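Local atomic coordinates of guanine nucleotide exchange factor p115rhogef (Homo sapiens, PDB entry 1IAP), a protein that exchanges guanine nucleotide on Rho-family GTPases and, through the N-terminal RGS-like domain modelled here, probably recognises the alpha subunits of heterotrimeric G proteins. Residues K53-L56 and D57-H60; E91-Q94 and R95-Q99; R142-Y145 and E146-R150; G182-M185 and R186-V190; Q23-A26 and L27-P31. All blocks are in the same frame, centred on the assembly; numbering follows the deposited sequence.

Contact 1. Residues K53-L56 and D57-H60; sequences KAFL and DFYH
Tyr-59 N donates to Phe-55 O at 2.7 Å, the shortest of four successive i to i+4 backbone bonds in this turn of helix 48-63. The last of the four is the straightest: His-60 N reaches Leu-56 O at 2.9 Å with 165° at the hydrogen. That same carbonyl has a second neighbour, because His-60 CG stands opposite its own carbonyl carbon (chi1 -69°) and the imidazole folds back along the helix. Its CD2 comes to 2.9 Å from Leu-56 O, meeting the oxygen with a ring carbon rather than a nitrogen. ND1 points elsewhere and bonds to Glu-64 OE1. One face of the imidazole lies against the edge of the Tyr-59 ring, with Tyr-59 CD2 3.8 Å above the imidazole centre.

On the buried side of the helix Phe-55 and Phe-58 both hold CG anti to the backbone N, and the two rings lean past each other at a slant. They meet lightly, Phe-55 CE1 to Phe-58 CD2 at 4.2 Å, and each also packs on another helix: Phe-55 on Gln-94 and Val-98 of helix 91-103, Phe-58 on Cys-36, Ala-40 and Leu-43 of helix 32-43. Asp-57 lies on the polar side, its N bonded to Lys-53 O at 3.3 Å and its carboxylate carbon CG 3.6 Å from the same oxygen.

The helix is therefore amphipathic, with two aromatic rings turned into the helical bundle and a carboxylate and an imidazole at the surface. The polarised C-H at His-60 CD2 probably adds a small electrostatic attraction to Leu-56 O.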
# COMPACT_ATOMS: atom_id res chain seq x y z
N LYS A 53 -0.22 1.35 18.48
CA LYS A 53 -1.37 2.13 18.06
C LYS A 53 -1.62 1.92 16.57
O LYS A 53 -2.77 1.83 16.13
CB LYS A 53 -1.14 3.62 18.32
CG LYS A 53 -1.03 4.00 19.79
CD LYS A 53 -0.75 5.48 19.95
CE LYS A 53 -0.64 5.87 21.41
NZ LYS A 53 -0.29 7.31 21.58
N ALA A 54 -0.54 1.84 15.80
CA ALA A 54 -0.62 1.63 14.35
C ALA A 54 -1.21 0.26 14.03
O ALA A 54 -1.90 0.09 13.01
CB ALA A 54 0.76 1.77 13.74
N PHE A 55 -0.95 -0.73 14.88
CA PHE A 55 -1.47 -2.07 14.66
C PHE A 55 -2.99 -2.11 14.86
O PHE A 55 -3.69 -2.83 14.15
CB PHE A 55 -0.79 -3.09 15.58
CG PHE A 55 -1.37 -4.46 15.47
CD1 PHE A 55 -1.15 -5.23 14.33
CD2 PHE A 55 -2.21 -4.96 16.47
CE1 PHE A 55 -1.75 -6.48 14.18
CE2 PHE A 55 -2.81 -6.21 16.33
CZ PHE A 55 -2.58 -6.97 15.18
N LEU A 56 -3.49 -1.34 15.83
CA LEU A 56 -4.92 -1.29 16.09
C LEU A 56 -5.63 -0.70 14.87
O LEU A 56 -6.69 -1.19 14.47
CB LEU A 56 -5.22 -0.44 17.33
CG LEU A 56 -4.54 -0.87 18.64
CD1 LEU A 56 -4.93 0.08 19.76
CD2 LEU A 56 -4.93 -2.29 19.00
N ASP A 57 -5.03 0.32 14.27
CA ASP A 57 -5.59 0.96 13.07
C ASP A 57 -5.56 -0.06 11.93
O ASP A 57 -6.52 -0.18 11.17
CB ASP A 57 -4.76 2.19 12.67
CG ASP A 57 -4.87 3.33 13.67
OD1 ASP A 57 -5.81 3.35 14.49
OD2 ASP A 57 -4.00 4.22 13.61
N PHE A 58 -4.44 -0.76 11.82
CA PHE A 58 -4.23 -1.79 10.81
C PHE A 58 -5.31 -2.85 10.98
O PHE A 58 -5.88 -3.33 10.00
CB PHE A 58 -2.83 -2.39 10.97
CG PHE A 58 -2.54 -3.55 10.05
CD1 PHE A 58 -1.93 -3.33 8.82
CD2 PHE A 58 -2.80 -4.86 10.45
CE1 PHE A 58 -1.58 -4.40 8.00
CE2 PHE A 58 -2.45 -5.94 9.63
CZ PHE A 58 -1.84 -5.71 8.40
N TYR A 59 -5.60 -3.20 12.24
CA TYR A 59 -6.64 -4.18 12.54
C TYR A 59 -8.00 -3.68 12.07
O TYR A 59 -8.70 -4.37 11.33
CB TYR A 59 -6.68 -4.48 14.05
CG TYR A 59 -7.88 -5.28 14.48
CD1 TYR A 59 -7.91 -6.67 14.34
CD2 TYR A 59 -9.02 -4.65 15.00
CE1 TYR A 59 -9.05 -7.40 14.69
CE2 TYR A 59 -10.15 -5.37 15.35
CZ TYR A 59 -10.16 -6.74 15.20
OH TYR A 59 -11.28 -7.45 15.55
N HIS A 60 -8.35 -2.46 12.46
CA HIS A 60 -9.64 -1.89 12.10
C HIS A 60 -9.83 -1.67 10.60
O HIS A 60 -10.95 -1.74 10.10
CB HIS A 60 -9.89 -0.60 12.87
CG HIS A 60 -10.11 -0.81 14.34
ND1 HIS A 60 -11.21 -1.49 14.83
CD2 HIS A 60 -9.37 -0.46 15.42
CE1 HIS A 60 -11.12 -1.55 16.15
NE2 HIS A 60 -10.02 -0.94 16.53

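Contact 2. Residues E91-Q94 and R95-Q99; sequences EDVQ and RRFVQ
Val-93 and Phe-97 make the close-packed part of this first turn of helix 91-103. The two side chains run alongside each other in the same direction, and Val-93 CG1 sits over the face of the phenyl ring, 4.0 Å from its centroid and 26° off the normal, a CH-pi contact. Phe-97 CG lies beside its backbone N (chi1 -76°), which swings the ring back along the helix. The face also receives Val-93 O, 3.4 Å above the plane toward the rim, while the same oxygen accepts Phe-97 N at 3.0 Å.

The solvent side is looser and charged. Asp-92 OD2 forms a salt bridge with Arg-96, meeting NE and NH2 of the guanidinium at 3.2 Å each, but both bonds are weak, with 126° at the hydrogen, and the carboxylate stands almost perpendicular to the guanidinium plane. Arg-95 keeps its chain extended from CG to NE and runs it back past Glu-91, CG 3.0 Å from Glu-91 O.

Gln-94 turns inward between these two sides, against Ala-51, Lys-52 and Phe-55 of helix 48-63, where Val-98 joins it on Phe-55. Phe-97 faces helix 75-81, touching Val-77, Glu-80 and Leu-81, with Ile-89 nearby.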
# COMPACT_ATOMS: atom_id res chain seq x y z
N GLU A 91 4.45 -7.57 21.62
CA GLU A 91 5.13 -7.13 20.40
C GLU A 91 5.48 -8.32 19.51
O GLU A 91 5.42 -8.23 18.29
CB GLU A 91 6.39 -6.34 20.72
CG GLU A 91 6.13 -4.95 21.30
CD GLU A 91 6.55 -4.83 22.76
OE1 GLU A 91 7.65 -5.32 23.11
OE2 GLU A 91 5.78 -4.24 23.55
N ASP A 92 5.82 -9.44 20.14
CA ASP A 92 6.17 -10.67 19.44
C ASP A 92 4.93 -11.24 18.74
O ASP A 92 4.99 -11.62 17.57
CB ASP A 92 6.75 -11.69 20.42
CG ASP A 92 7.03 -13.03 19.77
OD1 ASP A 92 7.82 -13.08 18.79
OD2 ASP A 92 6.47 -14.05 20.23
N VAL A 93 3.82 -11.30 19.47
CA VAL A 93 2.56 -11.83 18.94
C VAL A 93 2.03 -10.91 17.83
O VAL A 93 1.44 -11.37 16.86
CB VAL A 93 1.50 -11.96 20.05
CG1 VAL A 93 0.24 -12.60 19.50
CG2 VAL A 93 2.05 -12.77 21.22
N GLN A 94 2.25 -9.61 18.00
CA GLN A 94 1.83 -8.61 17.03
C GLN A 94 2.59 -8.79 15.71
O GLN A 94 1.99 -8.74 14.64
CB GLN A 94 2.07 -7.21 17.60
CG GLN A 94 1.61 -6.07 16.71
CD GLN A 94 1.88 -4.71 17.33
OE1 GLN A 94 1.31 -4.36 18.37
NE2 GLN A 94 2.75 -3.93 16.70
N ARG A 95 3.90 -9.02 15.80
CA ARG A 95 4.71 -9.24 14.61
C ARG A 95 4.27 -10.51 13.89
O ARG A 95 4.25 -10.56 12.67
CB ARG A 95 6.20 -9.35 14.97
CG ARG A 95 6.77 -8.10 15.62
CD ARG A 95 8.26 -8.26 15.91
NE ARG A 95 8.70 -7.34 16.95
CZ ARG A 95 8.78 -6.02 16.81
NH1 ARG A 95 8.45 -5.44 15.66
NH2 ARG A 95 9.16 -5.26 17.84
N ARG A 96 3.90 -11.54 14.66
CA ARG A 96 3.44 -12.80 14.09
C ARG A 96 2.15 -12.60 13.30
O ARG A 96 2.02 -13.10 12.18
CB ARG A 96 3.21 -13.86 15.17
CG ARG A 96 4.47 -14.28 15.92
CD ARG A 96 4.18 -15.44 16.86
NE ARG A 96 5.31 -15.73 17.73
CZ ARG A 96 5.56 -16.92 18.28
NH1 ARG A 96 4.76 -17.95 18.04
NH2 ARG A 96 6.60 -17.08 19.08
N PHE A 97 1.19 -11.90 13.90
CA PHE A 97 -0.09 -11.62 13.25
C PHE A 97 0.13 -10.86 11.95
O PHE A 97 -0.45 -11.19 10.92
CB PHE A 97 -1.01 -10.81 14.17
CG PHE A 97 -1.64 -11.60 15.28
CD1 PHE A 97 -1.76 -12.98 15.19
CD2 PHE A 97 -2.11 -10.97 16.43
CE1 PHE A 97 -2.35 -13.72 16.22
CE2 PHE A 97 -2.70 -11.69 17.46
CZ PHE A 97 -2.82 -13.07 17.35
N VAL A 98 0.98 -9.84 12.00
CA VAL A 98 1.29 -9.04 10.82
C VAL A 98 1.95 -9.89 9.72
O VAL A 98 1.50 -9.87 8.58
CB VAL A 98 2.21 -7.84 11.17
CG1 VAL A 98 2.65 -7.12 9.90
CG2 VAL A 98 1.47 -6.88 12.07
N GLN A 99 2.98 -10.65 10.08
CA GLN A 99 3.67 -11.50 9.11
C GLN A 99 2.76 -12.57 8.49
O GLN A 99 2.85 -12.84 7.29
CB GLN A 99 4.91 -12.16 9.73
CG GLN A 99 5.95 -11.18 10.28
CD GLN A 99 6.58 -10.28 9.23
OE1 GLN A 99 5.98 -9.96 8.20
NE2 GLN A 99 7.81 -9.85 9.50

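Contact 3. Residues R142-Y145 and E146-R150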
# COMPACT_ATOMS: atom_id res chain seq x y z
N ARG A 142 21.64 10.26 -5.25
CA ARG A 142 20.43 9.55 -4.88
C ARG A 142 19.38 10.43 -4.20
O ARG A 142 18.20 10.30 -4.48
CB ARG A 142 20.77 8.36 -3.98
CG ARG A 142 19.65 7.33 -3.88
CD ARG A 142 19.36 6.75 -5.25
NE ARG A 142 18.25 5.80 -5.24
CZ ARG A 142 17.69 5.29 -6.33
NH1 ARG A 142 18.14 5.63 -7.53
NH2 ARG A 142 16.70 4.42 -6.22
N ALA A 143 19.82 11.33 -3.32
CA ALA A 143 18.90 12.23 -2.60
C ALA A 143 18.14 13.17 -3.53
O ALA A 143 16.95 13.42 -3.33
CB ALA A 143 19.66 13.03 -1.54
N SER A 144 18.82 13.69 -4.54
CA SER A 144 18.19 14.59 -5.49
C SER A 144 17.21 13.80 -6.36
O SER A 144 16.17 14.32 -6.75
CB SER A 144 19.24 15.29 -6.37
OG SER A 144 19.87 14.37 -7.25
N TYR A 145 17.56 12.55 -6.67
CA TYR A 145 16.68 11.72 -7.47
C TYR A 145 15.45 11.37 -6.65
O TYR A 145 14.33 11.41 -7.16
CB TYR A 145 17.36 10.42 -7.92
CG TYR A 145 16.42 9.52 -8.70
CD1 TYR A 145 16.12 8.24 -8.26
CD2 TYR A 145 15.79 9.98 -9.86
CE1 TYR A 145 15.22 7.42 -8.96
CE2 TYR A 145 14.89 9.18 -10.57
CZ TYR A 145 14.61 7.90 -10.11
OH TYR A 145 13.71 7.12 -10.81
N GLU A 146 15.66 11.00 -5.39
CA GLU A 146 14.56 10.65 -4.51
C GLU A 146 13.60 11.82 -4.38
O GLU A 146 12.39 11.63 -4.33
CB GLU A 146 15.08 10.24 -3.13
CG GLU A 146 15.78 8.88 -3.13
CD GLU A 146 16.38 8.52 -1.78
OE1 GLU A 146 16.55 9.43 -0.94
OE2 GLU A 146 16.68 7.33 -1.58
N ALA A 147 14.14 13.05 -4.37
CA ALA A 147 13.31 14.25 -4.27
C ALA A 147 12.42 14.37 -5.51
O ALA A 147 11.25 14.75 -5.40
CB ALA A 147 14.17 15.49 -4.10
N ARG A 148 12.97 14.06 -6.68
CA ARG A 148 12.21 14.11 -7.93
C ARG A 148 11.07 13.10 -7.92
O ARG A 148 9.97 13.40 -8.39
CB ARG A 148 13.12 13.84 -9.14
CG ARG A 148 13.97 15.02 -9.58
CD ARG A 148 14.75 14.70 -10.85
NE ARG A 148 15.43 15.86 -11.41
CZ ARG A 148 16.57 16.37 -10.95
NH1 ARG A 148 17.18 15.81 -9.91
NH2 ARG A 148 17.12 17.42 -11.54
N GLU A 149 11.34 11.92 -7.36
CA GLU A 149 10.33 10.86 -7.26
C GLU A 149 9.16 11.33 -6.41
O GLU A 149 8.01 11.18 -6.80
CB GLU A 149 10.91 9.61 -6.62
CG GLU A 149 11.99 8.89 -7.39
CD GLU A 149 12.35 7.58 -6.72
OE1 GLU A 149 13.03 7.61 -5.68
OE2 GLU A 149 11.94 6.51 -7.21
N ARG A 150 9.46 11.92 -5.25
CA ARG A 150 8.43 12.42 -4.35
C ARG A 150 7.59 13.52 -4.99
O ARG A 150 6.40 13.63 -4.74
CB ARG A 150 9.03 12.94 -3.04
CG ARG A 150 9.82 11.92 -2.26
CD ARG A 150 10.23 12.48 -0.91
NE ARG A 150 11.22 11.63 -0.26
CZ ARG A 150 12.53 11.90 -0.22
NH1 ARG A 150 12.99 13.01 -0.79
NH2 ARG A 150 13.36 11.06 0.37
O HOH W 1 16.68 5.04 -3.06
O HOH W 2 12.77 4.81 -9.41
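Glu-146 sends its carboxylate back toward Arg-142, one turn earlier. Its N bonds to Arg-142 O at 2.8 Å, and with CG beside that N (chi1 -71°) the extended chain crosses the arginine at about a right angle. The charged groups stop short of a salt bridge, Arg-142 NE to Glu-146 OE2 being 4.3 Å. A water closes the gap: it accepts from Arg-142 NE at 2.8 Å, lying in the guanidinium plane, and donates to Glu-146 OE2 at 2.7 Å. Ala-147 follows with a plain backbone bond to Ala-143 O.

Arg-148 runs out beside Ser-144, placing NH1 near Ser-144 O and OG without a bond to either; the hydroxyl is instead bonded to Asp-141 O. This is the opening of helix 142-162, a long helix of the all-helical RGS-like domain, and the spacing of three and four residues lines its side chains up in rows.

Glu-149 lies on the inner row with Tyr-145. Its CG sits over one face of the tyrosine ring, 4.1 Å from the centroid and 20° off the normal, a CH-pi contact, and the carboxylate stacks on the ring with planes only 18° apart. A second water bridges the far ends, 2.9 Å from Tyr-145 OH and donating to Glu-149 OE2. That oxygen also meets Arg-14 NE in a salt bridge, which would be expected to stabilise the anionic form of this buried carboxylate.

Arg-150 reaches back to Glu-146 OE1 with NH2 in a long salt bridge of 3.8 Å, while its NE bonds to Leu-188 O.

Contact 4. Residues G182-M185 and R186-V190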
# COMPACT_ATOMS: atom_id res chain seq x y z
N GLY A 182 -2.78 7.77 1.20
CA GLY A 182 -2.24 8.98 1.79
C GLY A 182 -1.33 8.69 2.96
O GLY A 182 -0.23 9.24 3.06
N LEU A 183 -1.76 7.78 3.83
CA LEU A 183 -0.99 7.40 5.00
C LEU A 183 0.38 6.85 4.65
O LEU A 183 1.40 7.29 5.20
CB LEU A 183 -1.77 6.38 5.84
CG LEU A 183 -1.18 6.01 7.21
CD1 LEU A 183 -1.17 7.24 8.11
CD2 LEU A 183 -2.01 4.91 7.84
N TYR A 184 0.43 5.93 3.69
CA TYR A 184 1.69 5.33 3.29
C TYR A 184 2.60 6.30 2.53
O TYR A 184 3.82 6.26 2.69
CB TYR A 184 1.45 4.06 2.47
CG TYR A 184 2.73 3.30 2.21
CD1 TYR A 184 3.30 2.50 3.20
CD2 TYR A 184 3.40 3.43 1.00
CE1 TYR A 184 4.51 1.84 2.98
CE2 TYR A 184 4.62 2.78 0.78
CZ TYR A 184 5.16 1.99 1.77
OH TYR A 184 6.35 1.34 1.56
N MET A 185 2.01 7.14 1.68
CA MET A 185 2.80 8.10 0.91
C MET A 185 3.50 9.08 1.85
O MET A 185 4.65 9.46 1.63
CB MET A 185 1.91 8.85 -0.09
CG MET A 185 1.60 8.06 -1.37
SD MET A 185 3.12 7.72 -2.35
CE MET A 185 2.82 5.99 -2.84
N ARG A 186 2.80 9.47 2.91
CA ARG A 186 3.35 10.39 3.91
C ARG A 186 4.58 9.73 4.55
O ARG A 186 5.55 10.41 4.88
CB ARG A 186 2.27 10.65 4.96
CG ARG A 186 2.49 11.86 5.83
CD ARG A 186 1.21 12.14 6.60
NE ARG A 186 0.08 12.31 5.69
CZ ARG A 186 -1.11 11.71 5.82
NH1 ARG A 186 -1.35 10.90 6.84
NH2 ARG A 186 -2.05 11.93 4.92
N HIS A 187 4.54 8.41 4.66
CA HIS A 187 5.63 7.62 5.22
C HIS A 187 6.85 7.66 4.30
O HIS A 187 7.99 7.51 4.74
CB HIS A 187 5.17 6.17 5.42
CG HIS A 187 6.22 5.26 5.96
ND1 HIS A 187 6.92 4.37 5.18
CD2 HIS A 187 6.69 5.10 7.22
CE1 HIS A 187 7.77 3.69 5.93
NE2 HIS A 187 7.65 4.11 7.17
N LEU A 188 6.61 7.86 3.00
CA LEU A 188 7.70 7.94 2.03
C LEU A 188 8.16 9.39 1.83
O LEU A 188 8.98 9.66 0.96
CB LEU A 188 7.26 7.35 0.68
CG LEU A 188 6.85 5.87 0.66
CD1 LEU A 188 6.45 5.48 -0.76
CD2 LEU A 188 8.00 4.99 1.17
N GLY A 189 7.61 10.30 2.63
CA GLY A 189 7.99 11.70 2.52
C GLY A 189 7.18 12.47 1.48
O GLY A 189 7.48 13.63 1.18
N VAL A 190 6.16 11.81 0.93
CA VAL A 190 5.32 12.43 -0.09
C VAL A 190 4.24 13.26 0.59
O VAL A 190 3.36 12.74 1.28
CB VAL A 190 4.69 11.36 -1.01
CG1 VAL A 190 3.72 12.00 -2.01
CG2 VAL A 190 5.78 10.61 -1.75
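A Schellman motif ends helix 171-187 here, with Gly-189 as the C-prime residue at a positive phi of 86°. Val-190 N closes the turn on Met-185 O at 2.9 Å, and inside it Gly-189 N bonds to Arg-186 O at 3.1 Å. Met-185 O carries a second donor, Leu-188 N, also at 2.9 Å. The two N-H groups come from opposite faces of the carbonyl plane, and Leu-188 N stands well above it, off the lone pairs.

The reversal brings Val-190 back beside Met-185, and the two side chains run together in the same direction, CB to CB 3.9 Å, with Met-185 SD 4.0 Å from Val-190 CG2. This is the apolar contact that commonly accompanies a Schellman turn. Leu-188 packs on Tyr-184 instead, Leu-188 CD1 3.6 Å from CE2 of the tyrosine. His-187 passes the tyrosine ring at a slant, and each has its polar end tied elsewhere: Tyr-184 OH to Lys-12 O, His-187 NE2 to Ser-45 OG.

Arg-186 bends at chi3 (-56°) and folds its guanidinium over the preceding turn, where Gly-182 O lies 3.7 Å above one face.

The turn thus supplies amide donors to the last carbonyls, two of them to Met-185 O and Gly-189 N to Arg-186 O. Met-185 and Val-190 can then pack as a joint apolar surface against Leu-18, Met-19 and Pro-15 of helix 15-28 and Leu-157 and Ala-153 of helix 142-162.

Contact 5. Residues Q23-A26 and L27-P31; sequences QHVA and LQFEP
This is a helix-end contact: helix 15-28 runs out, and His-24 and Val-25 on its last turn meet Gln-28, Phe-29 and Pro-31 as the chain leaves. Gln-28 lays its CG over one face of the His-24 imidazole, 4.1 Å from the centroid and 22° off the normal, a CH-pi contact. Gln-28 CG is beside its own N (chi1 -57°), and a bend at chi2 turns the amide away from the ring, its plane 34° from that of the imidazole. Phe-29 comes to the same imidazole from another direction, putting the edge of its ring near the histidine, CE1 to His-24 NE2 at 4.1 Å. That nitrogen is bonded to Asp-115 OD1 of helix 106-121, and Phe-116 meets the imidazole edge-to-face.

The backbone bonding changes as the helix closes. Leu-27 N is shared between Gln-23 O at 3.2 Å and, weakly, His-24 O, and Gln-28 N is split between two weak bonds, to His-24 O and to Val-25 O. Phe-29 N then gives one good bond to Val-25 O at 2.8 Å, before the chain turns toward helix 32-43 of this all-helical RGS-like domain.

A water bridges the end of the helix, donating to Ala-26 O at 2.6 Å and to Phe-29 O at 3.0 Å. Val-25 CG1 rests 4.0 Å from Pro-31 CA, and Pro-31 itself packs on Lys-173 and Val-177 of helix 171-187.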
# COMPACT_ATOMS: atom_id res chain seq x y z
N GLN A 23 -2.93 3.25 -8.60
CA GLN A 23 -4.04 3.69 -9.43
C GLN A 23 -4.57 2.53 -10.27
O GLN A 23 -5.78 2.38 -10.42
CB GLN A 23 -3.65 4.85 -10.34
CG GLN A 23 -4.80 5.28 -11.26
CD GLN A 23 -4.52 6.56 -12.00
OE1 GLN A 23 -4.92 6.72 -13.16
NE2 GLN A 23 -3.86 7.50 -11.34
N HIS A 24 -3.66 1.72 -10.79
CA HIS A 24 -4.03 0.56 -11.59
C HIS A 24 -4.88 -0.39 -10.75
O HIS A 24 -6.02 -0.68 -11.08
CB HIS A 24 -2.77 -0.16 -12.09
CG HIS A 24 -3.04 -1.37 -12.93
ND1 HIS A 24 -3.56 -1.28 -14.21
CD2 HIS A 24 -2.86 -2.69 -12.69
CE1 HIS A 24 -3.67 -2.50 -14.72
NE2 HIS A 24 -3.25 -3.37 -13.82
N VAL A 25 -4.31 -0.85 -9.63
CA VAL A 25 -4.99 -1.76 -8.71
C VAL A 25 -6.33 -1.22 -8.19
O VAL A 25 -7.35 -1.92 -8.23
CB VAL A 25 -4.06 -2.14 -7.52
CG1 VAL A 25 -4.82 -2.94 -6.48
CG2 VAL A 25 -2.88 -2.94 -8.04
N ALA A 26 -6.35 0.04 -7.75
CA ALA A 26 -7.57 0.65 -7.24
C ALA A 26 -8.72 0.65 -8.26
O ALA A 26 -9.89 0.64 -7.89
CB ALA A 26 -7.30 2.08 -6.77
N LEU A 27 -8.37 0.67 -9.55
CA LEU A 27 -9.38 0.67 -10.60
C LEU A 27 -9.63 -0.69 -11.25
O LEU A 27 -10.65 -0.89 -11.90
CB LEU A 27 -9.01 1.68 -11.69
CG LEU A 27 -9.53 3.12 -11.60
CD1 LEU A 27 -9.10 3.79 -10.31
CD2 LEU A 27 -9.01 3.89 -12.80
N GLN A 28 -8.71 -1.64 -11.06
CA GLN A 28 -8.85 -2.96 -11.67
C GLN A 28 -9.04 -4.15 -10.73
O GLN A 28 -9.50 -5.21 -11.16
CB GLN A 28 -7.64 -3.24 -12.58
CG GLN A 28 -7.40 -2.20 -13.67
CD GLN A 28 -8.45 -2.24 -14.76
OE1 GLN A 28 -8.49 -3.18 -15.55
NE2 GLN A 28 -9.31 -1.23 -14.80
N PHE A 29 -8.68 -3.99 -9.46
CA PHE A 29 -8.80 -5.07 -8.47
C PHE A 29 -9.24 -4.53 -7.12
O PHE A 29 -9.57 -3.35 -6.99
CB PHE A 29 -7.43 -5.75 -8.25
CG PHE A 29 -6.76 -6.24 -9.51
CD1 PHE A 29 -5.85 -5.43 -10.18
CD2 PHE A 29 -7.02 -7.52 -10.00
CE1 PHE A 29 -5.19 -5.90 -11.32
CE2 PHE A 29 -6.37 -7.99 -11.14
CZ PHE A 29 -5.46 -7.18 -11.80
N GLU A 30 -9.26 -5.42 -6.13
CA GLU A 30 -9.59 -5.03 -4.76
C GLU A 30 -8.28 -4.51 -4.19
O GLU A 30 -7.28 -5.23 -4.16
CB GLU A 30 -10.10 -6.23 -3.95
CG GLU A 30 -11.57 -6.55 -4.15
CD GLU A 30 -12.49 -5.43 -3.68
OE1 GLU A 30 -12.90 -4.59 -4.51
OE2 GLU A 30 -12.80 -5.39 -2.47
N PRO A 31 -8.25 -3.24 -3.78
CA PRO A 31 -7.08 -2.56 -3.22
C PRO A 31 -6.62 -3.03 -1.84
O PRO A 31 -5.46 -2.81 -1.47
CB PRO A 31 -7.54 -1.10 -3.17
CG PRO A 31 -8.99 -1.24 -2.85
CD PRO A 31 -9.42 -2.34 -3.77
O HOH W 3 -10.85 -0.82 -6.03

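All five are local contacts along one helix, contacts 4 and 5 running off its end. These two lie nearest the chain's centre, about 10 and 11 Å from it, and both finish a helix: contact 4 by a Schellman turn, contact 5 by shared backbone bonds and a bridging water. Contacts 1, 2 and 3 lie farther out. Contacts 1 and 2 pair a buried aromatic row with a charged surface and lie on helices 48-63 and 91-103, which pack together, Phe-55 CD1 meeting Val-98 CG2 at 3.8 Å. Contact 3 buries a carboxylate against a tyrosine ring, uses waters to join polar side chains one turn apart, and reaches contact 4 through Arg-150 and Leu-188.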